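Local coordinates for geranyl diphosphate synthase small subunit (Antirrhinum majus, PDB 3QKC), which probably pairs with a catalytic large subunit in a heteromeric prenyltransferase that makes geranyl diphosphate, the C10 precursor of monoterpenes, at residues 174-179 against 216-221; 183-188 against 208-213. One frame throughout, in Å; residues are numbered along the deposited sequence.

Interaction 1: residues 174-179 against 216-221; sequences YVCKKK and QGLLGK
Val175, on helix 169-195, is the first residue of its segment to meet the other, and does so loosely: its CG1 methyl lies 4.4 Å from Lys221 NZ, beside the end of the long lysine chain. One residue on, Cys176 carries the contact. With SG anti to its own carbonyl carbon (chi1 -72°), the thiol is laid against the backbone of helix 199-219, and SG sits 3.3 Å from Gly217 C. It also reaches the leucine that follows, 4.1 Å from Leu218 CD2, and Lys221 passes on another side, its CD 4.2 Å from SG. Gly217 makes this closeness possible: the CA atoms of Cys176 and Gly217 are 4.7 Å apart, and a CB on the glycine would run into Cys176 CB. Lys179, at the wider pi-type turn, holds its NZ 5.4 Å from Lys221 NZ; the like charges are probably eased by Glu160, which forms a salt bridge with Lys179 and a long, weak ion pair with Lys221. Around this buried glycine-cysteine seam, helix 153-160 packs on Val175 through His159 and Glu160, while Leu218 reaches Ile230 of helix 227-241.

Interaction 2: residues 183-188 against 208-213; sequences LHACGA and FGLYVG
His184 meets Gly213 CA over one face of its imidazole, 3.6 Å from the ring centroid and 25° off the normal, a CH-pi contact offset toward the rim. His184 CG, anti to the carbonyl carbon (chi1 -74°), brings the ring there. At the root of the side chain, His184 CB abuts Gly209 O at 3.0 Å, and Val212 CG2 comes obliquely to CD2. Ala185 fits against the next turn, its CB 3.7 Å from Leu210 N and 4.1 Å from Leu210 CB, while Ala188 sets its methyl over Gly209 CA. Both glycines allow this approach: a CB on Gly209 would strike His184 O and Ala185 CA, one on Gly213 His184 CB. Further out, two hydrogen bonds fix the imidazole's turn, ND1 with Glu180 O and NE2 with Ser48 OG. Replacing the imidazole of His184 by an alanine's methyl is likely to leave Ser48 OG and Glu180 O without this partner and open a gap over Gly213 CA. The axes of segments 183-188 and 208-213 approach to 6.6 Å, directions 146° apart: an antiparallel crossing with Ala185 and Ala188 against Gly209 and His184 against Gly213, a GxxxG sequence within the all-helical isoprenyl diphosphate synthase fold.

How the interactions relate
Interactions 1 and 2 are two stations along one antiparallel helix pair, 169-195 with 199-219, their centres about 11 Å apart. Interaction 2 lies nearer the turn joining the helices, and interaction 1 lies farther from that turn. The two touch directly: Lys177 O is 3.7 Å from Leu210 CD1, and Gln216 CB is 4.2 Å from His184 CE1. Gly209, Gly213 and Gly217, four residues apart, give the second helix a line of positions without side chains, met in turn by Ala185, His184 and Cys176. Ser48 also bridges them, hydrogen-bonded to His184 and weakly to Gln216. No other protein chain of the assembly touches either contact.

Interaction 1: residues 174-179 against 216-221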
ATOM      1  N   TYR A 174      -6.534  23.536  -0.100  1.00 51.24           N
ATOM      2  CA  TYR A 174      -6.783  22.295  -0.833  1.00 49.03           C
ATOM      3  C   TYR A 174      -5.775  21.209  -0.460  1.00 46.42           C
ATOM      4  O   TYR A 174      -6.147  20.050  -0.295  1.00 45.08           O
ATOM      5  CB  TYR A 174      -6.761  22.504  -2.353  1.00 49.77           C
ATOM      6  CG  TYR A 174      -7.068  21.237  -3.142  1.00 49.61           C
ATOM      7  CD1 TYR A 174      -8.330  20.651  -3.083  1.00 48.89           C
ATOM      8  CD2 TYR A 174      -6.091  20.614  -3.927  1.00 48.33           C
ATOM      9  CE1 TYR A 174      -8.627  19.489  -3.788  1.00 49.08           C
ATOM     10  CE2 TYR A 174      -6.382  19.447  -4.639  1.00 48.45           C
ATOM     11  CZ  TYR A 174      -7.657  18.891  -4.560  1.00 47.75           C
ATOM     12  OH  TYR A 174      -7.971  17.741  -5.264  1.00 48.18           O
ATOM     13  N   VAL A 175      -4.506  21.595  -0.366  1.00 45.55           N
ATOM     14  CA  VAL A 175      -3.446  20.681   0.033  1.00 43.42           C
ATOM     15  C   VAL A 175      -3.685  20.147   1.455  1.00 41.82           C
ATOM     16  O   VAL A 175      -3.508  18.948   1.697  1.00 40.92           O
ATOM     17  CB  VAL A 175      -2.047  21.332  -0.146  1.00 44.16           C
ATOM     18  CG1 VAL A 175      -0.972  20.563   0.622  1.00 40.54           C
ATOM     19  CG2 VAL A 175      -1.693  21.430  -1.638  1.00 42.94           C
ATOM     20  N   CYS A 176      -4.120  21.021   2.371  1.00 41.39           N
ATOM     21  CA  CYS A 176      -4.427  20.632   3.752  1.00 39.48           C
ATOM     22  C   CYS A 176      -5.598  19.667   3.848  1.00 38.57           C
ATOM     23  O   CYS A 176      -5.565  18.696   4.612  1.00 36.91           O
ATOM     24  CB  CYS A 176      -4.695  21.858   4.614  1.00 40.55           C
ATOM     25  SG  CYS A 176      -3.209  22.810   4.971  1.00 43.98           S
ATOM     26  N   LYS A 177      -6.625  19.943   3.057  1.00 39.59           N
ATOM     27  CA  LYS A 177      -7.767  19.077   2.914  1.00 39.63           C
ATOM     28  C   LYS A 177      -7.383  17.703   2.375  1.00 37.82           C
ATOM     29  O   LYS A 177      -7.928  16.690   2.806  1.00 36.96           O
ATOM     30  CB  LYS A 177      -8.798  19.738   1.987  1.00 42.47           C
ATOM     31  CG  LYS A 177     -10.107  18.983   1.883  1.00 44.05           C
ATOM     32  CD  LYS A 177     -11.108  19.695   0.973  1.00 44.77           C
ATOM     33  CE  LYS A 177     -11.880  18.685   0.120  1.00 46.16           C
ATOM     34  NZ  LYS A 177     -12.881  19.379  -0.775  1.00 47.28           N
ATOM     35  N   LYS A 178      -6.459  17.661   1.425  1.00 37.78           N
ATOM     36  CA  LYS A 178      -6.110  16.388   0.805  1.00 37.66           C
ATOM     37  C   LYS A 178      -5.151  15.556   1.665  1.00 35.59           C
ATOM     38  O   LYS A 178      -5.178  14.331   1.616  1.00 34.60           O
ATOM     39  CB  LYS A 178      -5.561  16.584  -0.615  1.00 39.62           C
ATOM     40  CG  LYS A 178      -6.564  16.181  -1.741  1.00 44.76           C
ATOM     41  CD  LYS A 178      -7.958  16.824  -1.563  1.00 41.88           C
ATOM     42  CE  LYS A 178      -9.059  16.123  -2.410  1.00 46.69           C
ATOM     43  NZ  LYS A 178      -9.568  14.832  -1.807  1.00 41.67           N
ATOM     44  N   LYS A 179      -4.323  16.220   2.450  1.00 34.99           N
ATOM     45  CA  LYS A 179      -3.354  15.514   3.283  1.00 34.69           C
ATOM     46  C   LYS A 179      -3.907  15.320   4.690  1.00 33.46           C
ATOM     47  O   LYS A 179      -4.476  14.275   4.985  1.00 32.44           O
ATOM     48  CB  LYS A 179      -2.008  16.239   3.263  1.00 36.03           C
ATOM     49  CG  LYS A 179      -1.403  16.322   1.865  1.00 37.21           C
ATOM     50  CD  LYS A 179      -0.125  17.156   1.857  1.00 37.28           C
ATOM     51  CE  LYS A 179       0.956  16.546   2.716  1.00 37.17           C
ATOM     52  NZ  LYS A 179       2.100  17.494   2.933  1.00 37.48           N
ATOM     53  N   GLN A 216      -6.247  21.059  11.243  1.00 45.38           N
ATOM     54  CA  GLN A 216      -4.925  20.623  11.704  1.00 46.24           C
ATOM     55  C   GLN A 216      -3.846  20.916  10.649  1.00 47.07           C
ATOM     56  O   GLN A 216      -2.757  21.425  10.972  1.00 48.03           O
ATOM     57  CB  GLN A 216      -4.963  19.138  12.081  1.00 46.02           C
ATOM     58  CG  GLN A 216      -4.118  18.769  13.303  1.00 48.71           C
ATOM     59  CD  GLN A 216      -4.743  19.190  14.644  1.00 46.83           C
ATOM     60  OE1 GLN A 216      -5.429  20.216  14.750  1.00 50.52           O
ATOM     61  NE2 GLN A 216      -4.499  18.387  15.672  1.00 49.24           N
ATOM     62  N   GLY A 217      -4.162  20.632   9.388  1.00 46.65           N
ATOM     63  CA  GLY A 217      -3.321  21.046   8.276  1.00 47.61           C
ATOM     64  C   GLY A 217      -3.019  22.530   8.238  1.00 50.28           C
ATOM     65  O   GLY A 217      -1.854  22.924   8.126  1.00 51.07           O
ATOM     66  N   LEU A 218      -4.064  23.352   8.319  1.00 52.01           N
ATOM     67  CA  LEU A 218      -3.930  24.807   8.231  1.00 54.70           C
ATOM     68  C   LEU A 218      -3.076  25.412   9.345  1.00 56.77           C
ATOM     69  O   LEU A 218      -2.265  26.317   9.098  1.00 57.44           O
ATOM     70  CB  LEU A 218      -5.304  25.482   8.212  1.00 55.49           C
ATOM     71  CG  LEU A 218      -6.126  25.398   6.920  1.00 56.18           C
ATOM     72  CD1 LEU A 218      -7.534  25.932   7.146  1.00 57.01           C
ATOM     73  CD2 LEU A 218      -5.441  26.128   5.769  1.00 57.03           C
ATOM     74  N   LEU A 219      -3.272  24.910  10.565  1.00 57.89           N
ATOM     75  CA  LEU A 219      -2.456  25.301  11.713  1.00 60.18           C
ATOM     76  C   LEU A 219      -0.985  25.015  11.461  1.00 61.17           C
ATOM     77  O   LEU A 219      -0.131  25.815  11.826  1.00 62.55           O
ATOM     78  CB  LEU A 219      -2.920  24.573  12.975  1.00 59.71           C
ATOM     79  CG  LEU A 219      -3.884  25.274  13.933  1.00 61.26           C
ATOM     80  CD1 LEU A 219      -5.149  25.777  13.249  1.00 61.48           C
ATOM     81  CD2 LEU A 219      -4.230  24.322  15.071  1.00 59.95           C
ATOM     82  N   GLY A 220      -0.707  23.880  10.818  1.00 61.11           N
ATOM     83  CA  GLY A 220       0.655  23.467  10.463  1.00 62.54           C
ATOM     84  C   GLY A 220       1.332  24.317   9.395  1.00 65.55           C
ATOM     85  O   GLY A 220       2.512  24.111   9.086  1.00 65.50           O
ATOM     86  N   LYS A 221       0.571  25.249   8.815  1.00 68.44           N
ATOM     87  CA  LYS A 221       1.102  26.305   7.954  1.00 71.65           C
ATOM     88  C   LYS A 221       1.391  27.549   8.784  1.00 74.83           C
ATOM     89  O   LYS A 221       2.417  28.210   8.600  1.00 76.48           O
ATOM     90  CB  LYS A 221       0.115  26.633   6.825  1.00 72.27           C
ATOM     91  CG  LYS A 221       0.540  26.147   5.434  1.00 72.09           C
ATOM     92  CD  LYS A 221       0.604  24.622   5.315  1.00 69.79           C
ATOM     93  CE  LYS A 221       1.231  24.224   3.991  1.00 69.85           C
ATOM     94  NZ  LYS A 221       1.238  22.756   3.782  1.00 67.86           N
TER

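Interaction 2: residues 183-188 against 208-213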
ATOM      1  N   LEU A 183      -6.608  12.276   5.883  1.00 34.22           N
ATOM      2  CA  LEU A 183      -6.125  11.372   6.944  1.00 34.33           C
ATOM      3  C   LEU A 183      -7.088  11.309   8.129  1.00 33.70           C
ATOM      4  O   LEU A 183      -7.419  10.220   8.590  1.00 33.71           O
ATOM      5  CB  LEU A 183      -4.708  11.724   7.380  1.00 35.58           C
ATOM      6  CG  LEU A 183      -3.743  10.639   7.880  1.00 37.55           C
ATOM      7  CD1 LEU A 183      -3.838   9.339   7.130  1.00 34.82           C
ATOM      8  CD2 LEU A 183      -2.331  11.180   7.785  1.00 35.18           C
ATOM      9  N   HIS A 184      -7.583  12.456   8.593  1.00 33.19           N
ATOM     10  CA  HIS A 184      -8.556  12.451   9.695  1.00 32.85           C
ATOM     11  C   HIS A 184      -9.915  11.828   9.282  1.00 32.65           C
ATOM     12  O   HIS A 184     -10.519  11.057  10.043  1.00 31.64           O
ATOM     13  CB  HIS A 184      -8.742  13.862  10.244  1.00 33.72           C
ATOM     14  CG  HIS A 184      -7.595  14.350  11.078  1.00 33.85           C
ATOM     15  ND1 HIS A 184      -6.353  14.640  10.550  1.00 33.23           N
ATOM     16  CD2 HIS A 184      -7.512  14.617  12.407  1.00 34.03           C
ATOM     17  CE1 HIS A 184      -5.557  15.060  11.520  1.00 33.64           C
ATOM     18  NE2 HIS A 184      -6.238  15.065  12.652  1.00 33.94           N
ATOM     19  N   ALA A 185     -10.374  12.170   8.076  1.00 33.05           N
ATOM     20  CA  ALA A 185     -11.614  11.631   7.531  1.00 34.40           C
ATOM     21  C   ALA A 185     -11.591  10.095   7.552  1.00 34.68           C
ATOM     22  O   ALA A 185     -12.513   9.457   8.056  1.00 35.36           O
ATOM     23  CB  ALA A 185     -11.839  12.160   6.109  1.00 34.99           C
ATOM     24  N   CYS A 186     -10.501   9.526   7.048  1.00 34.27           N
ATOM     25  CA  CYS A 186     -10.271   8.091   7.035  1.00 34.13           C
ATOM     26  C   CYS A 186     -10.222   7.499   8.439  1.00 34.38           C
ATOM     27  O   CYS A 186     -10.854   6.463   8.722  1.00 35.21           O
ATOM     28  CB  CYS A 186      -8.971   7.795   6.300  1.00 33.17           C
ATOM     29  SG  CYS A 186      -8.399   6.096   6.488  1.00 43.45           S
ATOM     30  N   GLY A 187      -9.448   8.127   9.309  1.00 33.72           N
ATOM     31  CA  GLY A 187      -9.416   7.719  10.706  1.00 34.09           C
ATOM     32  C   GLY A 187     -10.810   7.642  11.308  1.00 34.83           C
ATOM     33  O   GLY A 187     -11.185   6.632  11.898  1.00 34.66           O
ATOM     34  N   ALA A 188     -11.577   8.720  11.152  1.00 35.52           N
ATOM     35  CA  ALA A 188     -12.907   8.801  11.743  1.00 36.04           C
ATOM     36  C   ALA A 188     -13.824   7.761  11.114  1.00 37.49           C
ATOM     37  O   ALA A 188     -14.553   7.064  11.821  1.00 38.71           O
ATOM     38  CB  ALA A 188     -13.463  10.181  11.566  1.00 36.00           C
ATOM     39  N   PHE A 208     -16.790  14.952   9.564  1.00 43.86           N
ATOM     40  CA  PHE A 208     -16.152  15.471  10.770  1.00 43.30           C
ATOM     41  C   PHE A 208     -14.632  15.455  10.656  1.00 41.47           C
ATOM     42  O   PHE A 208     -13.991  16.481  10.856  1.00 41.53           O
ATOM     43  CB  PHE A 208     -16.562  14.721  12.039  1.00 43.57           C
ATOM     44  CG  PHE A 208     -15.868  15.240  13.271  1.00 44.98           C
ATOM     45  CD1 PHE A 208     -16.339  16.385  13.919  1.00 44.46           C
ATOM     46  CD2 PHE A 208     -14.705  14.627  13.749  1.00 41.97           C
ATOM     47  CE1 PHE A 208     -15.677  16.895  15.049  1.00 46.05           C
ATOM     48  CE2 PHE A 208     -14.042  15.131  14.874  1.00 43.59           C
ATOM     49  CZ  PHE A 208     -14.531  16.265  15.526  1.00 43.07           C
ATOM     50  N   GLY A 209     -14.075  14.282  10.350  1.00 40.06           N
ATOM     51  CA  GLY A 209     -12.630  14.107  10.249  1.00 38.57           C
ATOM     52  C   GLY A 209     -12.019  15.047   9.244  1.00 38.39           C
ATOM     53  O   GLY A 209     -11.014  15.688   9.520  1.00 38.01           O
ATOM     54  N   LEU A 210     -12.650  15.153   8.076  1.00 39.31           N
ATOM     55  CA  LEU A 210     -12.188  16.077   7.041  1.00 39.54           C
ATOM     56  C   LEU A 210     -12.027  17.500   7.556  1.00 40.40           C
ATOM     57  O   LEU A 210     -11.011  18.145   7.270  1.00 40.20           O
ATOM     58  CB  LEU A 210     -13.104  16.062   5.820  1.00 40.82           C
ATOM     59  CG  LEU A 210     -12.595  16.694   4.513  1.00 41.81           C
ATOM     60  CD1 LEU A 210     -11.330  16.015   3.985  1.00 39.95           C
ATOM     61  CD2 LEU A 210     -13.696  16.653   3.444  1.00 42.73           C
ATOM     62  N   TYR A 211     -13.021  17.985   8.303  1.00 41.30           N
ATOM     63  CA  TYR A 211     -13.013  19.364   8.772  1.00 42.54           C
ATOM     64  C   TYR A 211     -11.896  19.605   9.792  1.00 41.05           C
ATOM     65  O   TYR A 211     -11.101  20.521   9.626  1.00 41.01           O
ATOM     66  CB  TYR A 211     -14.383  19.792   9.335  1.00 44.89           C
ATOM     67  CG  TYR A 211     -15.561  19.616   8.390  1.00 45.77           C
ATOM     68  CD1 TYR A 211     -16.786  19.148   8.867  1.00 46.91           C
ATOM     69  CD2 TYR A 211     -15.454  19.914   7.025  1.00 46.63           C
ATOM     70  CE1 TYR A 211     -17.885  18.979   8.013  1.00 47.88           C
ATOM     71  CE2 TYR A 211     -16.535  19.738   6.158  1.00 47.57           C
ATOM     72  CZ  TYR A 211     -17.749  19.279   6.663  1.00 48.74           C
ATOM     73  OH  TYR A 211     -18.827  19.112   5.836  1.00 49.87           O
ATOM     74  N   VAL A 212     -11.829  18.776  10.830  1.00 39.82           N
ATOM     75  CA  VAL A 212     -10.751  18.900  11.823  1.00 39.34           C
ATOM     76  C   VAL A 212      -9.350  18.613  11.267  1.00 38.81           C
ATOM     77  O   VAL A 212      -8.377  19.223  11.711  1.00 39.48           O
ATOM     78  CB  VAL A 212     -11.019  18.073  13.108  1.00 38.77           C
ATOM     79  CG1 VAL A 212     -12.225  18.661  13.863  1.00 39.13           C
ATOM     80  CG2 VAL A 212     -11.226  16.592  12.803  1.00 36.77           C
ATOM     81  N   GLY A 213      -9.251  17.708  10.290  1.00 37.55           N
ATOM     82  CA  GLY A 213      -7.980  17.428   9.634  1.00 36.29           C
ATOM     83  C   GLY A 213      -7.505  18.583   8.787  1.00 37.41           C
ATOM     84  O   GLY A 213      -6.312  18.941   8.805  1.00 37.13           O
TER